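Uncharacterized protein (Wolinella succinogenes, PDB 3PU6) is probably a hydrogenase maturation protease, an endopeptidase that would help activate a hydrogenase enzyme. Local coordinates at residues 12-24 / 118-130. Numbering follows the deposited sequence.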
loop_
_atom_site.group_PDB
_atom_site.type_symbol
_atom_site.label_atom_id
_atom_site.label_comp_id
_atom_site.label_asym_id
_atom_site.label_seq_id
_atom_site.Cartn_x
_atom_site.Cartn_y
_atom_site.Cartn_z
ATOM N N ASN A 12 -8.616 6.886 -1.641
ATOM C CA ASN A 12 -9.426 8.082 -1.447
ATOM C C ASN A 12 -10.399 7.860 -0.305
ATOM O O ASN A 12 -11.336 7.070 -0.410
ATOM C CB ASN A 12 -10.201 8.371 -2.732
ATOM C CG ASN A 12 -10.936 9.705 -2.709
ATOM O OD1 ASN A 12 -11.360 10.195 -1.662
ATOM N ND2 ASN A 12 -11.123 10.275 -3.885
ATOM N N GLU A 13 -10.177 8.569 0.788
ATOM C CA GLU A 13 -10.943 8.359 2.003
ATOM C C GLU A 13 -12.378 8.821 1.890
ATOM O O GLU A 13 -13.198 8.497 2.744
ATOM C CB GLU A 13 -10.276 9.093 3.162
ATOM C CG GLU A 13 -9.058 8.390 3.733
ATOM C CD GLU A 13 -8.447 9.153 4.904
ATOM O OE1 GLU A 13 -8.378 10.412 4.852
ATOM O OE2 GLU A 13 -8.031 8.483 5.876
ATOM N N LEU A 14 -12.678 9.590 0.845
ATOM C CA LEU A 14 -14.028 10.084 0.622
ATOM C C LEU A 14 -14.859 9.139 -0.247
ATOM O O LEU A 14 -16.035 9.366 -0.456
ATOM C CB LEU A 14 -13.965 11.474 0.021
ATOM C CG LEU A 14 -13.179 12.497 0.854
ATOM C CD1 LEU A 14 -13.198 13.859 0.174
ATOM C CD2 LEU A 14 -13.731 12.591 2.272
ATOM N N ARG A 15 -14.232 8.060 -0.709
ATOM C CA ARG A 15 -14.881 7.006 -1.482
ATOM C C ARG A 15 -15.024 5.668 -0.735
ATOM O O ARG A 15 -14.801 4.616 -1.324
ATOM C CB ARG A 15 -14.061 6.728 -2.731
ATOM C CG ARG A 15 -14.061 7.843 -3.704
ATOM C CD ARG A 15 -15.455 8.106 -4.208
ATOM N NE ARG A 15 -15.481 9.328 -4.992
ATOM C CZ ARG A 15 -15.728 10.528 -4.480
ATOM N NH1 ARG A 15 -15.983 10.665 -3.183
ATOM N NH2 ARG A 15 -15.722 11.589 -5.264
ATOM N N GLY A 16 -15.384 5.698 0.543
ATOM C CA GLY A 16 -15.622 4.481 1.300
ATOM C C GLY A 16 -14.432 3.556 1.494
ATOM O O GLY A 16 -13.370 3.961 1.950
ATOM N N ASP A 17 -14.619 2.295 1.126
ATOM C CA ASP A 17 -13.605 1.257 1.311
ATOM C C ASP A 17 -12.395 1.476 0.424
ATOM O O ASP A 17 -11.483 0.648 0.406
ATOM C CB ASP A 17 -14.170 -0.137 1.016
ATOM C CG ASP A 17 -15.226 -0.578 2.013
ATOM O OD1 ASP A 17 -15.358 0.047 3.087
ATOM O OD2 ASP A 17 -15.926 -1.580 1.716
ATOM N N ASP A 18 -12.397 2.580 -0.318
ATOM C CA ASP A 18 -11.264 2.913 -1.174
ATOM C C ASP A 18 -10.180 3.609 -0.363
ATOM O O ASP A 18 -9.085 3.887 -0.854
ATOM C CB ASP A 18 -11.700 3.757 -2.369
ATOM C CG ASP A 18 -10.540 4.125 -3.287
ATOM O OD1 ASP A 18 -9.853 3.211 -3.819
ATOM O OD2 ASP A 18 -10.329 5.349 -3.498
ATOM N N GLY A 19 -10.488 3.868 0.896
ATOM C CA GLY A 19 -9.477 4.354 1.806
ATOM C C GLY A 19 -8.869 3.270 2.679
ATOM O O GLY A 19 -8.154 3.591 3.622
ATOM N N VAL A 20 -9.142 2.001 2.376
ATOM C CA VAL A 20 -8.668 0.907 3.205
ATOM C C VAL A 20 -7.166 0.979 3.397
ATOM O O VAL A 20 -6.689 0.784 4.514
ATOM C CB VAL A 20 -9.086 -0.518 2.670
ATOM C CG1 VAL A 20 -8.293 -0.912 1.412
ATOM C CG2 VAL A 20 -8.944 -1.564 3.759
ATOM N N ALA A 21 -6.432 1.261 2.316
ATOM C CA ALA A 21 -4.979 1.354 2.400
ATOM C C ALA A 21 -4.517 2.577 3.213
ATOM O O ALA A 21 -3.408 2.594 3.727
ATOM C CB ALA A 21 -4.356 1.351 1.029
ATOM N N ILE A 22 -5.363 3.594 3.328
ATOM C CA ILE A 22 -5.060 4.718 4.189
ATOM C C ILE A 22 -5.202 4.229 5.613
ATOM O O ILE A 22 -4.385 4.538 6.486
ATOM C CB ILE A 22 -6.009 5.934 3.977
ATOM C CG1 ILE A 22 -6.061 6.364 2.512
ATOM C CG2 ILE A 22 -5.571 7.082 4.837
ATOM C CD1 ILE A 22 -4.732 6.500 1.900
ATOM N N ALA A 23 -6.247 3.452 5.857
ATOM C CA ALA A 23 -6.441 2.880 7.180
ATOM C C ALA A 23 -5.209 2.041 7.594
ATOM O O ALA A 23 -4.638 2.220 8.673
ATOM C CB ALA A 23 -7.702 2.070 7.205
ATOM N N LEU A 24 -4.785 1.143 6.713
ATOM C CA LEU A 24 -3.622 0.319 6.982
ATOM C C LEU A 24 -2.414 1.170 7.334
ATOM O O LEU A 24 -1.629 0.807 8.189
ATOM C CB LEU A 24 -3.301 -0.551 5.770
ATOM C CG LEU A 24 -2.005 -1.349 5.853
ATOM C CD1 LEU A 24 -2.118 -2.456 6.891
ATOM C CD2 LEU A 24 -1.667 -1.908 4.499
ATOM N N ASN A 118 -19.017 -0.557 -2.495
ATOM C CA ASN A 118 -18.519 0.224 -1.370
ATOM C C ASN A 118 -17.567 1.377 -1.738
ATOM O O ASN A 118 -17.156 2.148 -0.866
ATOM C CB ASN A 118 -17.881 -0.696 -0.335
ATOM C CG ASN A 118 -18.903 -1.542 0.410
ATOM O OD1 ASN A 118 -18.647 -2.699 0.720
ATOM N ND2 ASN A 118 -20.061 -0.971 0.691
ATOM N N VAL A 119 -17.228 1.506 -3.017
ATOM C CA VAL A 119 -16.373 2.607 -3.442
ATOM C C VAL A 119 -17.052 3.608 -4.399
ATOM O O VAL A 119 -16.401 4.527 -4.902
ATOM C CB VAL A 119 -15.088 2.088 -4.092
ATOM C CG1 VAL A 119 -14.491 1.026 -3.245
ATOM C CG2 VAL A 119 -15.374 1.538 -5.470
ATOM N N LEU A 120 -18.352 3.431 -4.637
ATOM C CA LEU A 120 -19.065 4.192 -5.665
ATOM C C LEU A 120 -19.749 5.426 -5.124
ATOM O O LEU A 120 -20.325 6.187 -5.871
ATOM C CB LEU A 120 -20.147 3.343 -6.311
ATOM C CG LEU A 120 -19.815 2.221 -7.289
ATOM C CD1 LEU A 120 -21.062 1.384 -7.459
ATOM C CD2 LEU A 120 -19.334 2.775 -8.632
ATOM N N HIS A 121 -19.724 5.612 -3.818
ATOM C CA HIS A 121 -20.458 6.710 -3.228
ATOM C C HIS A 121 -19.533 7.660 -2.510
ATOM O O HIS A 121 -18.423 7.295 -2.097
ATOM C CB HIS A 121 -21.483 6.184 -2.232
ATOM C CG HIS A 121 -22.431 5.185 -2.810
ATOM N ND1 HIS A 121 -22.476 3.870 -2.392
ATOM C CD2 HIS A 121 -23.365 5.298 -3.785
ATOM C CE1 HIS A 121 -23.399 3.223 -3.074
ATOM N NE2 HIS A 121 -23.956 4.069 -3.927
ATOM N N PHE A 122 -19.985 8.892 -2.357
ATOM C CA PHE A 122 -19.315 9.751 -1.418
ATOM C C PHE A 122 -19.620 9.158 -0.046
ATOM O O PHE A 122 -20.765 9.156 0.417
ATOM C CB PHE A 122 -19.785 11.196 -1.490
ATOM C CG PHE A 122 -19.259 12.024 -0.365
ATOM C CD1 PHE A 122 -17.900 12.177 -0.192
ATOM C CD2 PHE A 122 -20.111 12.611 0.547
ATOM C CE1 PHE A 122 -17.402 12.914 0.844
ATOM C CE2 PHE A 122 -19.611 13.355 1.591
ATOM C CZ PHE A 122 -18.255 13.503 1.736
ATOM N N SER A 123 -18.595 8.623 0.593
ATOM C CA SER A 123 -18.805 7.989 1.861
ATOM C C SER A 123 -17.499 7.975 2.633
ATOM O O SER A 123 -16.441 7.694 2.081
ATOM C CB SER A 123 -19.338 6.583 1.650
ATOM O OG SER A 123 -19.174 5.805 2.815
ATOM N N GLU A 124 -17.579 8.310 3.911
ATOM C CA GLU A 124 -16.392 8.361 4.733
ATOM C C GLU A 124 -16.400 7.230 5.739
ATOM O O GLU A 124 -17.324 7.117 6.557
ATOM C CB GLU A 124 -16.314 9.691 5.473
ATOM C CG GLU A 124 -15.778 10.816 4.654
ATOM C CD GLU A 124 -15.889 12.131 5.383
ATOM O OE1 GLU A 124 -17.043 12.569 5.624
ATOM O OE2 GLU A 124 -14.826 12.717 5.717
ATOM N N GLY A 125 -15.362 6.401 5.685
ATOM C CA GLY A 125 -15.261 5.258 6.577
ATOM C C GLY A 125 -15.382 3.901 5.901
ATOM O O GLY A 125 -15.901 3.784 4.788
ATOM N N LEU A 126 -14.897 2.882 6.598
ATOM C CA LEU A 126 -14.788 1.527 6.084
ATOM C C LEU A 126 -15.990 0.686 6.462
ATOM O O LEU A 126 -16.667 0.966 7.448
ATOM C CB LEU A 126 -13.532 0.869 6.646
ATOM C CG LEU A 126 -12.217 1.591 6.362
ATOM C CD1 LEU A 126 -11.047 0.728 6.767
ATOM C CD2 LEU A 126 -12.134 1.993 4.881
ATOM N N SER A 127 -16.258 -0.336 5.656
ATOM C CA SER A 127 -17.233 -1.371 5.990
ATOM C C SER A 127 -16.544 -2.377 6.896
ATOM O O SER A 127 -15.318 -2.466 6.899
ATOM C CB SER A 127 -17.720 -2.067 4.724
ATOM O OG SER A 127 -16.657 -2.727 4.063
ATOM N N GLN A 128 -17.313 -3.145 7.659
ATOM C CA GLN A 128 -16.705 -4.091 8.585
ATOM C C GLN A 128 -15.694 -4.953 7.843
ATOM O O GLN A 128 -14.556 -5.116 8.297
ATOM C CB GLN A 128 -17.760 -4.949 9.298
ATOM C CG GLN A 128 -17.187 -5.868 10.390
ATOM C CD GLN A 128 -16.533 -5.105 11.542
ATOM O OE1 GLN A 128 -17.194 -4.336 12.236
ATOM N NE2 GLN A 128 -15.234 -5.327 11.752
ATOM N N GLY A 129 -16.106 -5.476 6.687
ATOM C CA GLY A 129 -15.237 -6.282 5.846
ATOM C C GLY A 129 -13.909 -5.628 5.496
ATOM O O GLY A 129 -12.840 -6.193 5.754
ATOM N N ALA A 130 -13.965 -4.435 4.903
ATOM C CA ALA A 130 -12.747 -3.696 4.569
ATOM C C ALA A 130 -11.899 -3.394 5.812
ATOM O O ALA A 130 -10.684 -3.497 5.775
ATOM C CB ALA A 130 -13.083 -2.417 3.821
HETATM O O HOH W 1 -13.242 5.999 3.805
#
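Both carboxylate oxygens of Asp-17 are taken by Ser-127. Ser-127 N donates to Asp-17 OD1 (2.7 Å), and Ser-127 OG to Asp-17 OD2 (2.7 Å). Each oxygen is met on its syn side, which fixes the rotation of the carboxylate. Ser-127 is the N-cap of helix 128-147, and its OG also accepts from Ala-130 N. Ala-130 CB packs against the carboxylate carbon. With an alanine at Asp-17, Ser-127 N and OG would probably lose their carboxylate acceptors, and the loop before helix 128-147 one of its ties to segment 12-24. The contact ties the loop between strand 5-10 and helix 20-31 to the loop between strand 106-114 and helix 128-147, beside the mixed five-stranded sheet. Arg-15 and Ser-123 form a single beta bridge. Ser-123 N donates to Leu-14 O (2.9 Å) and Gly-16 N to Ser-123 O (2.7 Å). A water donates to Glu-13 O and Gly-16 O and accepts from Gly-125 N. Phe-122, with CG anti to its N (chi1 170°), brings CE1 to Leu-14 CB (3.8 Å). The Arg-15 guanidinium stands nearly perpendicular to this ring, with NH1 at the ring edge. On helix 20-31, Ala-23 CB meets Leu-126 CD1 (3.6 Å).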